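Long-range contacts in Rho-class glutathione S-transferase (Laternula elliptica, PDB 3QAV), which probably catalyses the transfer of glutathione to electrophilic substrates, as a member of the glutathione S-transferase superfamily: residues I195-A200 with A231-P236; E134-K139 with G237-L242; W31-P36 with M226-A231; C38-L43 with D185-P190. All blocks are in the same frame, centred on the assembly; numbering follows the deposited sequence.

Contact 1: I195-A200 with A231-P236; sequences IVRQGA and AESDSP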
loop_
_atom_site.group_PDB
_atom_site.type_symbol
_atom_site.label_atom_id
_atom_site.label_comp_id
_atom_site.label_asym_id
_atom_site.label_seq_id
_atom_site.Cartn_x
_atom_site.Cartn_y
_atom_site.Cartn_z
ATOM N N ILE A 195 2.618 16.522 7.382
ATOM C CA ILE A 195 1.588 17.524 7.117
ATOM C C ILE A 195 1.893 18.792 7.911
ATOM O O ILE A 195 1.902 19.890 7.358
ATOM C CB ILE A 195 0.180 16.987 7.504
ATOM C CG1 ILE A 195 -0.243 15.895 6.516
ATOM C CG2 ILE A 195 -0.845 18.117 7.515
ATOM C CD1 ILE A 195 -1.518 15.162 6.904
ATOM N N VAL A 196 2.142 18.635 9.206
ATOM C CA VAL A 196 2.466 19.772 10.059
ATOM C C VAL A 196 3.750 20.429 9.556
ATOM O O VAL A 196 3.859 21.653 9.532
ATOM C CB VAL A 196 2.669 19.333 11.528
ATOM C CG1 VAL A 196 3.176 20.504 12.361
ATOM C CG2 VAL A 196 1.359 18.809 12.103
ATOM N N ARG A 197 4.719 19.612 9.154
ATOM C CA ARG A 197 5.986 20.130 8.647
ATOM C C ARG A 197 5.735 21.100 7.497
ATOM O O ARG A 197 6.382 22.136 7.403
ATOM C CB ARG A 197 6.879 18.978 8.170
ATOM C CG ARG A 197 8.030 19.377 7.247
ATOM C CD ARG A 197 9.165 20.102 7.970
ATOM N NE ARG A 197 10.301 20.336 7.071
ATOM C CZ ARG A 197 11.406 21.008 7.395
ATOM N NH1 ARG A 197 12.372 21.161 6.500
ATOM N NH2 ARG A 197 11.555 21.527 8.608
ATOM N N GLN A 198 4.788 20.765 6.633
ATOM C CA GLN A 198 4.467 21.612 5.492
ATOM C C GLN A 198 3.703 22.858 5.922
ATOM O O GLN A 198 3.248 23.634 5.086
ATOM C CB GLN A 198 3.654 20.827 4.468
ATOM C CG GLN A 198 4.429 19.710 3.785
ATOM C CD GLN A 198 5.452 20.226 2.787
ATOM O OE1 GLN A 198 5.439 21.404 2.412
ATOM N NE2 GLN A 198 6.336 19.339 2.337
ATOM N N GLY A 199 3.544 23.028 7.233
ATOM C CA GLY A 199 2.874 24.209 7.755
ATOM C C GLY A 199 1.375 24.192 7.994
ATOM O O GLY A 199 0.764 25.254 8.120
ATOM N N ALA A 200 0.768 23.012 8.058
ATOM C CA ALA A 200 -0.668 22.938 8.303
ATOM C C ALA A 200 -0.972 23.402 9.735
ATOM O O ALA A 200 -0.231 23.090 10.674
ATOM C CB ALA A 200 -1.163 21.520 8.099
ATOM N N ALA A 231 15.461 20.180 11.608
ATOM C CA ALA A 231 15.891 21.150 12.607
ATOM C C ALA A 231 16.509 22.415 12.020
ATOM O O ALA A 231 16.143 23.522 12.410
ATOM C CB ALA A 231 16.872 20.496 13.569
ATOM N N GLU A 232 17.431 22.248 11.075
ATOM C CA GLU A 232 18.127 23.379 10.463
ATOM C C GLU A 232 17.648 23.777 9.070
ATOM O O GLU A 232 18.311 24.550 8.382
ATOM C CB GLU A 232 19.631 23.082 10.399
ATOM C CG GLU A 232 20.281 22.872 11.752
ATOM C CD GLU A 232 20.251 24.124 12.602
ATOM O OE1 GLU A 232 19.609 25.114 12.187
ATOM O OE2 GLU A 232 20.862 24.118 13.689
ATOM N N SER A 233 16.506 23.254 8.647
ATOM C CA SER A 233 15.988 23.586 7.330
ATOM C C SER A 233 14.613 24.197 7.489
ATOM O O SER A 233 13.884 23.862 8.420
ATOM C CB SER A 233 15.917 22.334 6.453
ATOM O OG SER A 233 14.985 21.396 6.965
ATOM N N ASP A 234 14.265 25.105 6.588
ATOM C CA ASP A 234 12.972 25.768 6.654
ATOM C C ASP A 234 11.834 24.923 6.116
ATOM O O ASP A 234 11.972 24.231 5.105
ATOM C CB ASP A 234 13.018 27.095 5.894
ATOM C CG ASP A 234 13.577 28.224 6.730
ATOM O OD1 ASP A 234 12.890 28.651 7.682
ATOM O OD2 ASP A 234 14.701 28.680 6.438
ATOM N N SER A 235 10.706 24.988 6.812
ATOM C CA SER A 235 9.515 24.265 6.415
ATOM C C SER A 235 9.114 24.719 5.016
ATOM O O SER A 235 8.953 25.913 4.769
ATOM C CB SER A 235 8.377 24.561 7.391
ATOM O OG SER A 235 7.122 24.349 6.773
ATOM N N PRO A 236 8.952 23.770 4.082
ATOM C CA PRO A 236 8.565 24.098 2.705
ATOM C C PRO A 236 7.302 24.965 2.666
ATOM O O PRO A 236 7.066 25.701 1.708
ATOM C CB PRO A 236 8.347 22.720 2.074
ATOM C CG PRO A 236 9.305 21.839 2.836
ATOM C CD PRO A 236 9.133 22.317 4.256
#
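The Schellman motif that closes helix 183-197 at Gly199 is a worked example of a helix end receiving the chain's tail: Arg197 and Gln198 take hold of the loop from Ser233 to Pro236. Because its CG stands anti to the backbone N (chi1 162°) and the chain bends at the next torsion, Arg197 swings off the helix and lays its guanidinium along the loop. NH1 of Arg197 donates to Ser233 OG at 2.7 Å, with the oxygen tilted 23° out of the guanidinium plane, and NH2 adds a weak bond to Ser233 O at 3.3 Å. The same Ser233 OG also bonds to His229 O. Ser235 CA rests over the centre of one guanidinium face, 3.9 Å above the plane, and the group makes a cation-pi contact with Trp230. Gln198 crosses Pro236 at about a right angle, its OE1 3.2 Å from Pro236 CB and also accepting from Asn238 N. A leucine in place of Arg197 would probably leave Ser233 without its NH1 donor and strip Trp230 of its cation-pi partner. Around this joint the tail, having left helix 220-224, runs past the end of helix 183-197, where Ile195 and Gln198 pack against Leu239.

Contact 2: E134-K139 with G237-L242; sequences EFVQYK and GNLLDL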
loop_
_atom_site.group_PDB
_atom_site.type_symbol
_atom_site.label_atom_id
_atom_site.label_comp_id
_atom_site.label_asym_id
_atom_site.label_seq_id
_atom_site.Cartn_x
_atom_site.Cartn_y
_atom_site.Cartn_z
ATOM N N GLU A 134 -1.189 15.187 -2.582
ATOM C CA GLU A 134 -1.384 15.592 -3.971
ATOM C C GLU A 134 -1.571 17.105 -4.053
ATOM O O GLU A 134 -1.292 17.723 -5.079
ATOM C CB GLU A 134 -2.605 14.886 -4.570
ATOM C CG GLU A 134 -2.265 13.774 -5.559
ATOM C CD GLU A 134 -1.749 14.306 -6.889
ATOM O OE1 GLU A 134 -2.530 14.965 -7.612
ATOM O OE2 GLU A 134 -0.563 14.066 -7.213
ATOM N N PHE A 135 -2.048 17.693 -2.960
ATOM C CA PHE A 135 -2.262 19.136 -2.892
ATOM C C PHE A 135 -0.891 19.799 -2.841
ATOM O O PHE A 135 -0.706 20.918 -3.321
ATOM C CB PHE A 135 -3.081 19.477 -1.639
ATOM C CG PHE A 135 -3.400 20.943 -1.485
ATOM C CD1 PHE A 135 -2.762 21.709 -0.514
ATOM C CD2 PHE A 135 -4.361 21.549 -2.289
ATOM C CE1 PHE A 135 -3.079 23.053 -0.338
ATOM C CE2 PHE A 135 -4.684 22.894 -2.124
ATOM C CZ PHE A 135 -4.044 23.647 -1.146
ATOM N N VAL A 136 0.071 19.093 -2.255
ATOM C CA VAL A 136 1.435 19.590 -2.156
ATOM C C VAL A 136 2.154 19.249 -3.455
ATOM O O VAL A 136 3.028 19.988 -3.907
ATOM C CB VAL A 136 2.181 18.940 -0.968
ATOM C CG1 VAL A 136 3.646 19.360 -0.970
ATOM C CG2 VAL A 136 1.514 19.346 0.341
ATOM N N GLN A 137 1.770 18.126 -4.055
ATOM C CA GLN A 137 2.362 17.679 -5.311
ATOM C C GLN A 137 2.047 18.677 -6.416
ATOM O O GLN A 137 2.945 19.173 -7.097
ATOM C CB GLN A 137 1.802 16.309 -5.707
ATOM C CG GLN A 137 2.132 15.179 -4.750
ATOM C CD GLN A 137 3.584 14.758 -4.820
ATOM O OE1 GLN A 137 4.488 15.550 -4.555
ATOM N NE2 GLN A 137 3.817 13.501 -5.183
ATOM N N TYR A 138 0.760 18.966 -6.584
ATOM C CA TYR A 138 0.294 19.888 -7.612
ATOM C C TYR A 138 0.861 21.297 -7.455
ATOM O O TYR A 138 1.213 21.941 -8.443
ATOM C CB TYR A 138 -1.235 19.925 -7.608
ATOM C CG TYR A 138 -1.852 20.703 -8.748
ATOM C CD1 TYR A 138 -1.897 22.096 -8.731
ATOM C CD2 TYR A 138 -2.404 20.040 -9.846
ATOM C CE1 TYR A 138 -2.480 22.812 -9.777
ATOM C CE2 TYR A 138 -2.989 20.745 -10.897
ATOM C CZ TYR A 138 -3.025 22.129 -10.856
ATOM O OH TYR A 138 -3.609 22.829 -11.889
ATOM N N LYS A 139 0.947 21.777 -6.217
ATOM C CA LYS A 139 1.483 23.110 -5.960
ATOM C C LYS A 139 2.990 23.130 -6.177
ATOM O O LYS A 139 3.707 23.890 -5.527
ATOM C CB LYS A 139 1.168 23.554 -4.527
ATOM C CG LYS A 139 -0.300 23.874 -4.278
ATOM C CD LYS A 139 -0.545 24.318 -2.837
ATOM C CE LYS A 139 0.207 25.601 -2.501
ATOM N NZ LYS A 139 -0.019 26.028 -1.087
ATOM N N GLY A 237 6.488 24.855 3.712
ATOM C CA GLY A 237 5.264 25.637 3.805
ATOM C C GLY A 237 4.205 25.448 2.730
ATOM O O GLY A 237 3.450 26.381 2.436
ATOM N N ASN A 238 4.120 24.255 2.152
ATOM C CA ASN A 238 3.133 24.001 1.106
ATOM C C ASN A 238 1.711 23.750 1.611
ATOM O O ASN A 238 0.783 23.623 0.817
ATOM C CB ASN A 238 3.589 22.835 0.231
ATOM C CG ASN A 238 4.707 23.226 -0.709
ATOM O OD1 ASN A 238 4.509 24.032 -1.615
ATOM N ND2 ASN A 238 5.893 22.665 -0.496
ATOM N N LEU A 239 1.537 23.687 2.926
ATOM C CA LEU A 239 0.214 23.472 3.505
ATOM C C LEU A 239 -0.170 24.605 4.451
ATOM O O LEU A 239 -1.107 24.478 5.240
ATOM C CB LEU A 239 0.163 22.128 4.240
ATOM C CG LEU A 239 0.194 20.899 3.321
ATOM C CD1 LEU A 239 0.176 19.630 4.153
ATOM C CD2 LEU A 239 -1.007 20.929 2.377
ATOM N N LEU A 240 0.562 25.712 4.366
ATOM C CA LEU A 240 0.297 26.876 5.201
ATOM C C LEU A 240 -1.106 27.421 4.950
ATOM O O LEU A 240 -1.718 28.015 5.841
ATOM C CB LEU A 240 1.328 27.980 4.926
ATOM C CG LEU A 240 2.771 27.739 5.382
ATOM C CD1 LEU A 240 3.670 28.867 4.879
ATOM C CD2 LEU A 240 2.823 27.659 6.900
ATOM N N ASP A 241 -1.618 27.195 3.743
ATOM C CA ASP A 241 -2.943 27.680 3.364
ATOM C C ASP A 241 -4.033 26.611 3.454
ATOM O O ASP A 241 -5.207 26.893 3.212
ATOM C CB ASP A 241 -2.898 28.226 1.937
ATOM C CG ASP A 241 -2.639 27.142 0.909
ATOM O OD1 ASP A 241 -1.655 26.390 1.069
ATOM O OD2 ASP A 241 -3.420 27.040 -0.057
ATOM N N LEU A 242 -3.647 25.387 3.799
ATOM C CA LEU A 242 -4.613 24.298 3.895
ATOM C C LEU A 242 -5.698 24.609 4.909
ATOM O O LEU A 242 -6.884 24.652 4.576
ATOM C CB LEU A 242 -3.914 22.997 4.292
ATOM C CG LEU A 242 -4.794 21.746 4.373
ATOM C CD1 LEU A 242 -5.510 21.533 3.053
ATOM C CD2 LEU A 242 -3.932 20.540 4.702
#
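Phe135 and Lys139, one turn apart on helix 133-141, receive the tail from two directions, and the relative orientation of their side chains explains how. The Phe135 ring presents its edge to the tail: Leu239 CD2 comes to 3.5 Å from Phe135 CD1 near the ring plane, and Asp241 OD2 lies in that plane, 3.6 Å from Phe135 CZ. Because of that position OD2 faces the C-H edge, an approach that is probably mildly favourable; the ring and carboxylate planes are 25° apart. One face of the same ring carries Lys139 CD. The lysine chain bends about its CG-CD bond (chi3 62°), which brings NZ to two acceptors of the tail. NZ of Lys139 forms a salt bridge with Asp241 OD1 at 2.7 Å, the two side chains coming from opposite directions, and it also donates to Asn238 O at 3.2 Å from well above the carbonyl plane. Val136 completes the junction with both branches: CG1 lies 3.7 Å from Asn238 CB, while CG2 meets Leu239 CD2 at 3.6 Å, each pair crossing at about a right angle. Asp241 O and Leu242 O are held further by Lys155 and His159. The tail segment begins as a type I beta turn from Gly237 to Leu240 and closes over helix 133-141, beside helix 148-172, in the all-helical C-terminal domain of the glutathione S-transferase fold.

Contact 3: W31-P36 with M226-A231; sequences WGSGSP and MPPHWA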
loop_
_atom_site.group_PDB
_atom_site.type_symbol
_atom_site.label_atom_id
_atom_site.label_comp_id
_atom_site.label_asym_id
_atom_site.label_seq_id
_atom_site.Cartn_x
_atom_site.Cartn_y
_atom_site.Cartn_z
ATOM N N TRP A 31 18.664 4.368 5.600
ATOM C CA TRP A 31 17.501 5.238 5.526
ATOM C C TRP A 31 17.877 6.698 5.339
ATOM O O TRP A 31 19.029 7.085 5.532
ATOM C CB TRP A 31 16.662 5.099 6.796
ATOM C CG TRP A 31 17.388 5.521 8.032
ATOM C CD1 TRP A 31 18.258 4.769 8.769
ATOM C CD2 TRP A 31 17.283 6.782 8.698
ATOM N NE1 TRP A 31 18.697 5.484 9.860
ATOM C CE2 TRP A 31 18.114 6.723 9.840
ATOM C CE3 TRP A 31 16.568 7.959 8.443
ATOM C CZ2 TRP A 31 18.247 7.796 10.728
ATOM C CZ3 TRP A 31 16.701 9.029 9.325
ATOM C CH2 TRP A 31 17.533 8.939 10.453
ATOM N N GLY A 32 16.885 7.507 4.990
ATOM C CA GLY A 32 17.124 8.922 4.770
ATOM C C GLY A 32 16.164 9.821 5.523
ATOM O O GLY A 32 15.083 9.394 5.941
ATOM N N SER A 33 16.562 11.080 5.681
ATOM C CA SER A 33 15.767 12.062 6.404
ATOM C C SER A 33 14.520 12.523 5.657
ATOM O O SER A 33 14.570 12.794 4.454
ATOM C CB SER A 33 16.639 13.278 6.748
ATOM O OG SER A 33 15.932 14.214 7.544
ATOM N N GLY A 34 13.405 12.598 6.388
ATOM C CA GLY A 34 12.142 13.056 5.823
ATOM C C GLY A 34 11.224 12.005 5.215
ATOM O O GLY A 34 10.046 12.277 4.971
ATOM N N SER A 35 11.766 10.812 4.979
ATOM C CA SER A 35 11.047 9.689 4.377
ATOM C C SER A 35 10.109 8.923 5.317
ATOM O O SER A 35 10.562 8.208 6.210
ATOM C CB SER A 35 12.082 8.723 3.777
ATOM O OG SER A 35 11.561 7.418 3.577
ATOM N N PRO A 36 8.779 9.050 5.117
ATOM C CA PRO A 36 7.836 8.336 5.985
ATOM C C PRO A 36 8.084 6.821 6.008
ATOM O O PRO A 36 7.967 6.179 7.056
ATOM C CB PRO A 36 6.479 8.707 5.401
ATOM C CG PRO A 36 6.708 10.095 4.895
ATOM C CD PRO A 36 8.058 9.950 4.199
ATOM N N MET A 226 12.838 12.006 14.894
ATOM C CA MET A 226 12.431 13.137 14.065
ATOM C C MET A 226 13.442 13.206 12.918
ATOM O O MET A 226 14.627 12.922 13.116
ATOM C CB MET A 226 12.467 14.449 14.864
ATOM C CG MET A 226 11.421 14.571 15.988
ATOM S SD MET A 226 9.705 14.575 15.406
ATOM C CE MET A 226 9.615 16.170 14.587
ATOM N N PRO A 227 12.987 13.549 11.702
ATOM C CA PRO A 227 13.883 13.648 10.540
ATOM C C PRO A 227 15.029 14.610 10.857
ATOM O O PRO A 227 14.805 15.801 11.076
ATOM C CB PRO A 227 12.964 14.187 9.448
ATOM C CG PRO A 227 11.644 13.555 9.796
ATOM C CD PRO A 227 11.579 13.738 11.300
ATOM N N PRO A 228 16.271 14.109 10.878
ATOM C CA PRO A 228 17.422 14.962 11.181
ATOM C C PRO A 228 17.576 16.294 10.459
ATOM O O PRO A 228 18.026 17.259 11.074
ATOM C CB PRO A 228 18.621 14.034 10.952
ATOM C CG PRO A 228 18.078 12.935 10.091
ATOM C CD PRO A 228 16.701 12.725 10.630
ATOM N N HIS A 229 17.196 16.372 9.185
ATOM C CA HIS A 229 17.380 17.626 8.448
ATOM C C HIS A 229 16.365 18.732 8.690
ATOM O O HIS A 229 16.585 19.863 8.267
ATOM C CB HIS A 229 17.500 17.367 6.933
ATOM C CG HIS A 229 16.192 17.355 6.197
ATOM N ND1 HIS A 229 15.403 16.230 6.093
ATOM C CD2 HIS A 229 15.557 18.323 5.494
ATOM C CE1 HIS A 229 14.342 16.502 5.353
ATOM N NE2 HIS A 229 14.412 17.766 4.977
ATOM N N TRP A 230 15.270 18.421 9.376
ATOM C CA TRP A 230 14.235 19.418 9.648
ATOM C C TRP A 230 14.651 20.528 10.618
ATOM O O TRP A 230 14.238 21.678 10.474
ATOM C CB TRP A 230 12.976 18.741 10.204
ATOM C CG TRP A 230 12.181 17.949 9.194
ATOM C CD1 TRP A 230 12.485 17.745 7.878
ATOM C CD2 TRP A 230 10.951 17.262 9.433
ATOM N NE1 TRP A 230 11.517 16.973 7.280
ATOM C CE2 TRP A 230 10.563 16.662 8.213
ATOM C CE3 TRP A 230 10.134 17.095 10.560
ATOM C CZ2 TRP A 230 9.388 15.905 8.089
ATOM C CZ3 TRP A 230 8.966 16.344 10.434
ATOM C CH2 TRP A 230 8.607 15.761 9.207
ATOM N N ALA A 231 15.461 20.180 11.608
ATOM C CA ALA A 231 15.891 21.150 12.607
ATOM C C ALA A 231 16.509 22.415 12.020
ATOM O O ALA A 231 16.143 23.522 12.410
ATOM C CB ALA A 231 16.872 20.496 13.569
#
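Ser33 reaches His229 from the type II beta turn Gly32 to Ser35, which links the first strand to the first helix of the thioredoxin-like N-terminal domain. This is the loop that carries Ser35, a residue seen to bind glutathione in this protein, and Ser35 OG also caps the N terminus of helix 36-47 through Cys38 N. Ser33 turns its hydroxyl out to the other segment, OG standing anti to the backbone N (chi1 -175°), and there His229 grips it twice. The backbone N of His229 donates to Ser33 OG at 3.0 Å in a nearly straight bond of 170°. From the ring, His229 ND1 makes a short hydrogen bond of 2.5 Å to the same Ser33 OG, which lies in the imidazole plane. The ring can fold back onto its own backbone N-H side in this way because its CG sits between the backbone N and the carbonyl carbon (chi1 89°). The ND1 bond should hold the imidazole against turning, while the backbone N-H fixes the hydroxyl. One face of the imidazole is met by Trp230 CD1, and Gly34 CA comes to its edge, 4.1 Å from His229 CE1. Pro227 wedges in between, its CB 3.5 Å from Gly34 N and its CG over the centre of the Trp230 ring, while Pro227 also touches Trp39 of helix 36-47. Deeper in, Trp31 is tethered by its NE1 to Glu54 OE1 and turns the far edge of its indole to Pro228. There Trp31 CH2 meets Pro228 CD at 3.9 Å, the carbon lying in the plane of the ring.

Contact 4: C38-L43 with D185-P190; sequences CWKVLL and DVFFFP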
loop_
_atom_site.group_PDB
_atom_site.type_symbol
_atom_site.label_atom_id
_atom_site.label_comp_id
_atom_site.label_asym_id
_atom_site.label_seq_id
_atom_site.Cartn_x
_atom_site.Cartn_y
_atom_site.Cartn_z
ATOM N N CYS A 38 10.846 5.326 5.862
ATOM C CA CYS A 38 12.010 5.079 6.706
ATOM C C CYS A 38 11.605 5.271 8.164
ATOM O O CYS A 38 11.954 4.467 9.033
ATOM C CB CYS A 38 13.147 6.049 6.368
ATOM S SG CYS A 38 13.910 5.769 4.748
ATOM N N TRP A 39 10.856 6.338 8.416
ATOM C CA TRP A 39 10.408 6.674 9.764
ATOM C C TRP A 39 9.643 5.508 10.360
ATOM O O TRP A 39 9.840 5.163 11.516
ATOM C CB TRP A 39 9.514 7.922 9.730
ATOM C CG TRP A 39 9.474 8.684 11.021
ATOM C CD1 TRP A 39 9.806 8.219 12.265
ATOM C CD2 TRP A 39 9.043 10.040 11.202
ATOM N NE1 TRP A 39 9.606 9.203 13.205
ATOM C CE2 TRP A 39 9.137 10.329 12.580
ATOM C CE3 TRP A 39 8.586 11.037 10.332
ATOM C CZ2 TRP A 39 8.788 11.580 13.114
ATOM C CZ3 TRP A 39 8.240 12.279 10.858
ATOM C CH2 TRP A 39 8.343 12.537 12.240
ATOM N N LYS A 40 8.770 4.901 9.563
ATOM C CA LYS A 40 7.982 3.758 10.015
ATOM C C LYS A 40 8.896 2.697 10.615
ATOM O O LYS A 40 8.657 2.191 11.720
ATOM C CB LYS A 40 7.218 3.143 8.840
ATOM C CG LYS A 40 5.985 3.910 8.382
ATOM C CD LYS A 40 5.516 3.430 7.002
ATOM C CE LYS A 40 5.129 1.953 6.994
ATOM N NZ LYS A 40 4.721 1.456 5.630
ATOM N N VAL A 41 9.946 2.363 9.874
ATOM C CA VAL A 41 10.902 1.358 10.310
ATOM C C VAL A 41 11.629 1.734 11.608
ATOM O O VAL A 41 11.760 0.905 12.507
ATOM C CB VAL A 41 11.942 1.069 9.194
ATOM C CG1 VAL A 41 12.983 0.074 9.693
ATOM C CG2 VAL A 41 11.222 0.467 7.972
ATOM N N LEU A 42 12.089 2.979 11.709
ATOM C CA LEU A 42 12.801 3.416 12.907
ATOM C C LEU A 42 11.893 3.375 14.133
ATOM O O LEU A 42 12.336 3.025 15.232
ATOM C CB LEU A 42 13.351 4.830 12.716
ATOM C CG LEU A 42 14.347 5.029 11.557
ATOM C CD1 LEU A 42 14.793 6.489 11.515
ATOM C CD2 LEU A 42 15.548 4.104 11.739
ATOM N N LEU A 43 10.626 3.738 13.943
ATOM C CA LEU A 43 9.665 3.744 15.039
ATOM C C LEU A 43 9.416 2.339 15.562
ATOM O O LEU A 43 9.353 2.125 16.767
ATOM C CB LEU A 43 8.341 4.374 14.591
ATOM C CG LEU A 43 8.305 5.903 14.551
ATOM C CD1 LEU A 43 6.912 6.367 14.170
ATOM C CD2 LEU A 43 8.678 6.455 15.922
ATOM N N ASP A 185 -0.373 3.450 14.383
ATOM C CA ASP A 185 0.181 4.769 14.670
ATOM C C ASP A 185 1.548 4.950 14.018
ATOM O O ASP A 185 1.960 6.066 13.705
ATOM C CB ASP A 185 0.277 4.983 16.176
ATOM C CG ASP A 185 -1.084 4.988 16.832
ATOM O OD1 ASP A 185 -1.455 3.966 17.451
ATOM O OD2 ASP A 185 -1.790 6.014 16.701
ATOM N N VAL A 186 2.241 3.841 13.812
ATOM C CA VAL A 186 3.553 3.869 13.178
ATOM C C VAL A 186 3.376 4.346 11.733
ATOM O O VAL A 186 4.204 5.088 11.195
ATOM C CB VAL A 186 4.176 2.452 13.163
ATOM C CG1 VAL A 186 5.330 2.400 12.190
ATOM C CG2 VAL A 186 4.631 2.070 14.559
ATOM N N PHE A 187 2.288 3.911 11.112
ATOM C CA PHE A 187 2.008 4.282 9.731
ATOM C C PHE A 187 1.392 5.667 9.639
ATOM O O PHE A 187 1.716 6.451 8.753
ATOM C CB PHE A 187 1.031 3.277 9.094
ATOM C CG PHE A 187 1.648 1.948 8.741
ATOM C CD1 PHE A 187 2.354 1.214 9.684
ATOM C CD2 PHE A 187 1.505 1.423 7.456
ATOM C CE1 PHE A 187 2.914 -0.024 9.355
ATOM C CE2 PHE A 187 2.058 0.190 7.119
ATOM C CZ PHE A 187 2.764 -0.533 8.071
ATOM N N PHE A 188 0.500 5.965 10.571
ATOM C CA PHE A 188 -0.224 7.233 10.555
ATOM C C PHE A 188 0.551 8.489 10.922
ATOM O O PHE A 188 0.619 9.430 10.144
ATOM C CB PHE A 188 -1.448 7.115 11.469
ATOM C CG PHE A 188 -2.341 8.319 11.447
ATOM C CD1 PHE A 188 -2.939 8.736 10.262
ATOM C CD2 PHE A 188 -2.601 9.025 12.614
ATOM C CE1 PHE A 188 -3.786 9.841 10.241
ATOM C CE2 PHE A 188 -3.449 10.132 12.601
ATOM C CZ PHE A 188 -4.039 10.538 11.416
ATOM N N PHE A 189 1.130 8.500 12.116
ATOM C CA PHE A 189 1.855 9.663 12.601
ATOM C C PHE A 189 2.849 10.309 11.637
ATOM O O PHE A 189 2.808 11.520 11.425
ATOM C CB PHE A 189 2.572 9.326 13.902
ATOM C CG PHE A 189 3.406 10.447 14.417
ATOM C CD1 PHE A 189 2.813 11.533 15.052
ATOM C CD2 PHE A 189 4.785 10.447 14.216
ATOM C CE1 PHE A 189 3.585 12.605 15.477
ATOM C CE2 PHE A 189 5.555 11.507 14.633
ATOM C CZ PHE A 189 4.958 12.591 15.265
ATOM N N PRO A 190 3.776 9.526 11.064
ATOM C CA PRO A 190 4.729 10.149 10.138
ATOM C C PRO A 190 4.034 11.016 9.090
ATOM O O PRO A 190 4.533 12.077 8.702
ATOM C CB PRO A 190 5.437 8.950 9.524
ATOM C CG PRO A 190 5.497 7.993 10.688
ATOM C CD PRO A 190 4.092 8.099 11.267
#
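Lys40 NZ is held by two groups: the ring of Phe187 in an off-centre cation-pi contact, 3.8 Å from the ring centroid, and Thr92 OG1 in a hydrogen bond. The chain bends at chi3 (61°), and the bend sets Lys40 CE squarely over the Phe187 face, 3.5 Å from the centroid, as a CH-pi contact. A hydrophobic stem thus lies over the ring while the charge sits toward its rim. With an alanine at Phe187, the end of the lysine chain would probably lose the ring it lies on and be held by Thr92 with less support. Closer to the backbones, Val186 CG1 presses on Lys40 O at 3.4 Å and crosses the lysine side chain at about a right angle. Farther along, Trp39 offers one face to two residues. Phe189 directs its edge at that face in an offset edge-to-face pair, planes at 82°, with Phe189 CE2 3.6 Å from Trp39 CZ2. Pro190 CG lies over the same face toward the rim, and Pro190 CB is 3.9 Å from Trp39 CE3. Helix 183-197 is kinked at Pro190, whose ring also meets the end of Leu43. Trp39 NE1 is hydrogen-bonded to Thr225 OG1, which should limit the indole's rotation. The axes of the two short segments approach to 8.9 Å, their N-to-C directions 135° apart, joining the N-terminal and helical domains in the core; Lys40 lies beside Ser91, seen to bind glutathione, at the start of helix 91-101, and helices 207-217 and 220-224 pack around Phe189.

In the fold
From the N terminus, contact 3 opens first, at the loop after strand 28-31, and closes only in the tail after helix 220-224. Contact 4 is nested inside that long loop, ending on helix 183-197, so the N-terminal domain is tied to the helical domain through helix 36-47 and to the tail through the loop before it. Contact 2 opens later, on helix 133-141, and closes at the C-terminal end; it crosses both 3 and 4 and encloses contact 1. Contact 1 opens after contact 4 closes and crosses contact 3, with Ala231 shared. Along the tail, contacts 3, 1 and 2 follow in succession, pinning it first to the N-terminal domain and then to two helices of the other.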